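Local coordinates for protein probable tautomerase HP_0924 (Helicobacter pylori, PDB 3M21) that is a probable tautomerase, a small hexameric beta-alpha-beta protein of the macrophage migration inhibitory factor clan, at residues F[1-6]-F[41-46]; F[7-12]-F[45-50]. All blocks are in the same frame, centred on the assembly; numbering follows the deposited sequence.

Interaction 1 of 2, residues F[1-6]-F[41-46]; sequences PFINIK and IVVIID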
loop_
_atom_site.group_PDB
_atom_site.type_symbol
_atom_site.label_atom_id
_atom_site.label_comp_id
_atom_site.label_asym_id
_atom_site.label_seq_id
_atom_site.Cartn_x
_atom_site.Cartn_y
_atom_site.Cartn_z
ATOM N N PRO F 1 3.516 -8.549 12.132
ATOM C CA PRO F 1 3.637 -8.138 10.715
ATOM C C PRO F 1 2.294 -7.778 10.072
ATOM O O PRO F 1 1.225 -7.884 10.693
ATOM C CB PRO F 1 4.301 -9.291 9.968
ATOM C CG PRO F 1 3.971 -10.473 10.871
ATOM C CD PRO F 1 4.044 -9.915 12.302
ATOM N N PHE F 2 2.378 -7.348 8.817
ATOM C CA PHE F 2 1.221 -6.948 8.032
ATOM C C PHE F 2 1.345 -7.533 6.633
ATOM O O PHE F 2 2.384 -7.391 5.993
ATOM C CB PHE F 2 1.160 -5.423 7.950
ATOM C CG PHE F 2 0.088 -4.911 7.039
ATOM C CD1 PHE F 2 -1.237 -4.890 7.451
ATOM C CD2 PHE F 2 0.410 -4.431 5.768
ATOM C CE1 PHE F 2 -2.233 -4.404 6.605
ATOM C CE2 PHE F 2 -0.579 -3.945 4.918
ATOM C CZ PHE F 2 -1.898 -3.927 5.337
ATOM N N ILE F 3 0.294 -8.199 6.167
ATOM C CA ILE F 3 0.298 -8.788 4.829
ATOM C C ILE F 3 -0.921 -8.319 4.047
ATOM O O ILE F 3 -2.067 -8.536 4.453
ATOM C CB ILE F 3 0.278 -10.333 4.871
ATOM C CG1 ILE F 3 1.517 -10.862 5.607
ATOM C CG2 ILE F 3 0.217 -10.890 3.460
ATOM C CD1 ILE F 3 1.399 -10.803 7.122
ATOM N N ASN F 4 -0.662 -7.673 2.921
ATOM C CA ASN F 4 -1.726 -7.156 2.076
ATOM C C ASN F 4 -1.721 -8.030 0.833
ATOM O O ASN F 4 -0.688 -8.221 0.197
ATOM C CB ASN F 4 -1.428 -5.693 1.720
ATOM C CG ASN F 4 -2.530 -5.031 0.900
ATOM O OD1 ASN F 4 -2.264 -4.066 0.178
ATOM N ND2 ASN F 4 -3.766 -5.526 1.017
ATOM N N ILE F 5 -2.867 -8.605 0.514
ATOM C CA ILE F 5 -2.958 -9.452 -0.660
ATOM C C ILE F 5 -3.954 -8.812 -1.604
ATOM O O ILE F 5 -5.092 -8.560 -1.222
ATOM C CB ILE F 5 -3.473 -10.860 -0.298
ATOM C CG1 ILE F 5 -2.486 -11.566 0.626
ATOM C CG2 ILE F 5 -3.701 -11.668 -1.557
ATOM C CD1 ILE F 5 -3.040 -12.847 1.228
ATOM N N LYS F 6 -3.529 -8.551 -2.832
ATOM C CA LYS F 6 -4.418 -7.957 -3.815
ATOM C C LYS F 6 -4.612 -8.963 -4.935
ATOM O O LYS F 6 -3.642 -9.430 -5.543
ATOM C CB LYS F 6 -3.812 -6.667 -4.364
ATOM C CG LYS F 6 -3.623 -5.587 -3.309
ATOM C CD LYS F 6 -3.098 -4.293 -3.922
ATOM C CE LYS F 6 -2.809 -3.268 -2.850
ATOM N NZ LYS F 6 -4.021 -2.956 -2.047
ATOM N N ILE F 41 -0.231 -10.632 13.844
ATOM C CA ILE F 41 -0.331 -10.695 12.391
ATOM C C ILE F 41 -1.619 -10.138 11.810
ATOM O O ILE F 41 -2.707 -10.647 12.081
ATOM C CB ILE F 41 -0.166 -12.133 11.878
ATOM C CG1 ILE F 41 1.173 -12.703 12.358
ATOM C CG2 ILE F 41 -0.204 -12.152 10.358
ATOM C CD1 ILE F 41 1.387 -14.148 11.974
ATOM N N VAL F 42 -1.483 -9.097 10.993
ATOM C CA VAL F 42 -2.630 -8.474 10.345
ATOM C C VAL F 42 -2.565 -8.802 8.868
ATOM O O VAL F 42 -1.504 -8.704 8.246
ATOM C CB VAL F 42 -2.603 -6.942 10.509
ATOM C CG1 VAL F 42 -3.730 -6.306 9.705
ATOM C CG2 VAL F 42 -2.736 -6.583 11.979
ATOM N N VAL F 43 -3.703 -9.203 8.318
ATOM C CA VAL F 43 -3.795 -9.549 6.913
ATOM C C VAL F 43 -5.026 -8.866 6.338
ATOM O O VAL F 43 -6.106 -8.869 6.945
ATOM C CB VAL F 43 -3.911 -11.085 6.725
ATOM C CG1 VAL F 43 -3.948 -11.445 5.239
ATOM C CG2 VAL F 43 -2.747 -11.777 7.405
ATOM N N ILE F 44 -4.843 -8.249 5.177
ATOM C CA ILE F 44 -5.924 -7.562 4.495
ATOM C C ILE F 44 -5.923 -8.024 3.053
ATOM O O ILE F 44 -4.915 -7.914 2.347
ATOM C CB ILE F 44 -5.734 -6.033 4.526
ATOM C CG1 ILE F 44 -5.839 -5.520 5.967
ATOM C CG2 ILE F 44 -6.747 -5.367 3.612
ATOM C CD1 ILE F 44 -5.524 -4.013 6.131
ATOM N N ILE F 45 -7.056 -8.565 2.629
ATOM C CA ILE F 45 -7.212 -9.042 1.268
ATOM C C ILE F 45 -8.041 -8.012 0.516
ATOM O O ILE F 45 -9.137 -7.633 0.948
ATOM C CB ILE F 45 -7.953 -10.397 1.230
ATOM C CG1 ILE F 45 -7.134 -11.469 1.963
ATOM C CG2 ILE F 45 -8.217 -10.805 -0.200
ATOM C CD1 ILE F 45 -7.922 -12.759 2.216
ATOM N N ASP F 46 -7.517 -7.542 -0.607
ATOM C CA ASP F 46 -8.243 -6.570 -1.416
ATOM C C ASP F 46 -8.668 -7.265 -2.691
ATOM O O ASP F 46 -7.884 -7.994 -3.295
ATOM C CB ASP F 46 -7.343 -5.389 -1.755
ATOM C CG ASP F 46 -6.879 -4.644 -0.525
ATOM O OD1 ASP F 46 -7.726 -4.355 0.357
ATOM O OD2 ASP F 46 -5.678 -4.330 -0.452
#
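Phe2 meets Val42 and Ile44 with the edge of its ring: Phe2 CE1 lies 3.3 Å from Ile44 CD1, which sits in the ring plane, and Phe2 CD1 is 3.6 Å from Val42 CG1. Its first torsion, with CG opposite the backbone N (chi1 174°), swings the ring across to the neighbouring strand. These short contacts make the sheet face of Phe2, Val42 and Ile44 the tightly packed one. Phe2 of one neighbouring subunit stacks on the ring, and Lys6 of another packs against it. On the reverse face Ile3, Ile5, Val43 and Ile45 meet more loosely, Ile5 CD1 and Val43 CG1 being 4.3 Å apart, and helix 16-34 lies against Ile3 and Ile45 through Val26 and Lys19. Strands 2-6 and 42-46 run parallel, 13° between their directions and their axes approaching to 4.7 Å, and with helix 16-34 they form the beta-alpha-beta unit of the tautomerase fold. Neighbouring subunits extend the sheet with antiparallel strands on both flanks. Five backbone hydrogen bonds tie the pair together. At the far end, where Asp46 is partly exposed, the contact turns polar. Asp46 OD2 takes two donors from opposite faces of its carboxylate plane, Asn4 ND2 at 2.7 Å and Lys6 NZ, a salt bridge, also at 2.7 Å. Asn4 places its amide at 77° to the carboxylate, and Asn4 ND2 also donates to Ile44 O at 3.0 Å from above the carbonyl plane. With both acceptors close to the amide plane, the rotation of the Asn4 side chain is fixed from two directions.

Interaction 2 of 2, residues F[7-12]-F[45-50]; sequences LVPENG and IDEVDS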
loop_
_atom_site.group_PDB
_atom_site.type_symbol
_atom_site.label_atom_id
_atom_site.label_comp_id
_atom_site.label_asym_id
_atom_site.label_seq_id
_atom_site.Cartn_x
_atom_site.Cartn_y
_atom_site.Cartn_z
ATOM N N LEU F 7 -5.866 -9.299 -5.207
ATOM C CA LEU F 7 -6.177 -10.269 -6.246
ATOM C C LEU F 7 -7.447 -9.889 -7.004
ATOM O O LEU F 7 -8.223 -9.058 -6.546
ATOM C CB LEU F 7 -6.339 -11.645 -5.608
ATOM C CG LEU F 7 -7.449 -11.752 -4.551
ATOM C CD1 LEU F 7 -8.802 -11.855 -5.238
ATOM C CD2 LEU F 7 -7.231 -12.986 -3.675
ATOM N N VAL F 8 -7.651 -10.500 -8.163
ATOM C CA VAL F 8 -8.843 -10.232 -8.964
ATOM C C VAL F 8 -9.817 -11.404 -8.846
ATOM O O VAL F 8 -9.445 -12.558 -9.090
ATOM C CB VAL F 8 -8.490 -10.043 -10.452
ATOM C CG1 VAL F 8 -9.720 -9.613 -11.231
ATOM C CG2 VAL F 8 -7.388 -9.023 -10.586
ATOM N N PRO F 9 -11.074 -11.128 -8.447
ATOM C CA PRO F 9 -12.074 -12.197 -8.315
ATOM C C PRO F 9 -12.249 -12.958 -9.621
ATOM O O PRO F 9 -11.976 -12.427 -10.696
ATOM C CB PRO F 9 -13.346 -11.437 -7.941
ATOM C CG PRO F 9 -12.826 -10.287 -7.153
ATOM C CD PRO F 9 -11.625 -9.843 -7.983
ATOM N N GLU F 10 -12.713 -14.197 -9.525
ATOM C CA GLU F 10 -12.937 -15.017 -10.707
ATOM C C GLU F 10 -13.673 -16.300 -10.361
ATOM O O GLU F 10 -13.357 -16.959 -9.371
ATOM C CB GLU F 10 -11.609 -15.355 -11.385
ATOM C CG GLU F 10 -11.760 -16.338 -12.532
ATOM C CD GLU F 10 -10.597 -16.309 -13.500
ATOM O OE1 GLU F 10 -9.444 -16.501 -13.048
ATOM O OE2 GLU F 10 -10.845 -16.097 -14.718
ATOM N N ASN F 11 -14.658 -16.639 -11.189
ATOM C CA ASN F 11 -15.468 -17.840 -11.020
ATOM C C ASN F 11 -16.042 -18.024 -9.618
ATOM O O ASN F 11 -15.711 -18.988 -8.922
ATOM C CB ASN F 11 -14.660 -19.087 -11.396
ATOM C CG ASN F 11 -13.991 -18.963 -12.751
ATOM O OD1 ASN F 11 -14.611 -18.546 -13.731
ATOM N ND2 ASN F 11 -12.720 -19.338 -12.814
ATOM N N GLY F 12 -16.908 -17.100 -9.210
ATOM C CA GLY F 12 -17.531 -17.191 -7.899
ATOM C C GLY F 12 -16.583 -17.104 -6.716
ATOM O O GLY F 12 -17.006 -17.231 -5.566
ATOM N N ILE F 45 -7.056 -8.565 2.629
ATOM C CA ILE F 45 -7.212 -9.042 1.268
ATOM C C ILE F 45 -8.041 -8.012 0.516
ATOM O O ILE F 45 -9.137 -7.633 0.948
ATOM C CB ILE F 45 -7.953 -10.397 1.230
ATOM C CG1 ILE F 45 -7.134 -11.469 1.963
ATOM C CG2 ILE F 45 -8.217 -10.805 -0.200
ATOM C CD1 ILE F 45 -7.922 -12.759 2.216
ATOM N N ASP F 46 -7.517 -7.542 -0.607
ATOM C CA ASP F 46 -8.243 -6.570 -1.416
ATOM C C ASP F 46 -8.668 -7.265 -2.691
ATOM O O ASP F 46 -7.884 -7.994 -3.295
ATOM C CB ASP F 46 -7.343 -5.389 -1.755
ATOM C CG ASP F 46 -6.879 -4.644 -0.525
ATOM O OD1 ASP F 46 -7.726 -4.355 0.357
ATOM O OD2 ASP F 46 -5.678 -4.330 -0.452
ATOM N N GLU F 47 -9.911 -7.038 -3.095
ATOM C CA GLU F 47 -10.437 -7.633 -4.306
ATOM C C GLU F 47 -10.518 -6.538 -5.357
ATOM O O GLU F 47 -11.292 -5.585 -5.229
ATOM C CB GLU F 47 -11.806 -8.254 -4.032
ATOM C CG GLU F 47 -11.715 -9.507 -3.173
ATOM C CD GLU F 47 -13.065 -10.001 -2.678
ATOM O OE1 GLU F 47 -13.367 -9.815 -1.487
ATOM O OE2 GLU F 47 -13.824 -10.566 -3.482
ATOM N N VAL F 48 -9.690 -6.681 -6.388
ATOM C CA VAL F 48 -9.594 -5.708 -7.471
ATOM C C VAL F 48 -10.375 -6.108 -8.711
ATOM O O VAL F 48 -10.271 -7.243 -9.181
ATOM C CB VAL F 48 -8.120 -5.516 -7.873
ATOM C CG1 VAL F 48 -7.994 -4.386 -8.872
ATOM C CG2 VAL F 48 -7.283 -5.248 -6.632
ATOM N N ASP F 49 -11.150 -5.168 -9.241
ATOM C CA ASP F 49 -11.934 -5.420 -10.447
ATOM C C ASP F 49 -10.974 -5.760 -11.578
ATOM O O ASP F 49 -9.903 -5.162 -11.694
ATOM C CB ASP F 49 -12.746 -4.179 -10.812
ATOM C CG ASP F 49 -13.736 -4.439 -11.927
ATOM O OD1 ASP F 49 -13.372 -4.270 -13.110
ATOM O OD2 ASP F 49 -14.881 -4.829 -11.611
ATOM N N SER F 50 -11.361 -6.722 -12.411
ATOM C CA SER F 50 -10.523 -7.153 -13.525
ATOM C C SER F 50 -10.134 -6.028 -14.483
ATOM O O SER F 50 -9.197 -6.180 -15.266
ATOM C CB SER F 50 -11.214 -8.274 -14.303
ATOM O OG SER F 50 -12.366 -7.789 -14.963
#
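Val8 CG1 and Ser50 CA come within 3.5 Å, tighter than usual for two carbons, at a point where neither segment is regular strand any longer. The same methyl also lies 3.2 Å from Val48 O. It is put there by a first torsion that sets CG1 opposite the Val8 backbone N (chi1 -174°). Pro9 CD approaches that carbonyl oxygen too, at 3.2 Å, so Val48 O is lined by carbon from both residues. Before this point the parallel ladder makes its last rungs: Leu7 N donates to Asp46 O (3.1 Å), and Val48 N to Leu7 O (2.8 Å, 173° at the hydrogen). Leu7 CD2 lies 4.2 Å from Ile45 CG2, and Leu7 is covered further by Leu22 of helix 16-34 and by Leu34 of a neighbouring subunit. The Pro9 ring crosses the Glu47 side chain at a slant, Pro9 CG 3.8 Å from Glu47 OE2, while Glu47 OE1 is engaged by Lys19 and by Asn52 of another subunit. Arg64 bonds the carbonyl oxygens of Val8 and Pro9. Having no N-H, Pro9 cannot donate another backbone bond, which is consistent with the pairing giving way here to carbon contacts around Val48 O.

In the fold
Interaction 2 continues the parallel pairing of interaction 1 for one more bridge, then passes into loop; their centres are about 15 Å apart and on opposite sides of the chain's centre, with Ile45 and Asp46 common to both. The 1-6/41-46 contact is core: eleven of its twelve touching residues are buried, and it buries 578 Å² between its segments. At 7-12/45-50 only three of nine are buried, and the area falls to 324 Å². The chemistry follows position. Interaction 1 combines a long backbone ladder with aliphatic and aromatic packing and a salt bridge and amide bond gathered on Asp46; interaction 2 has two backbone bonds, scattered apolar contacts and close carbon approaches to Val48 O. Both also touch the same neighbouring subunit, whose Asn52 bonds Ile45 O.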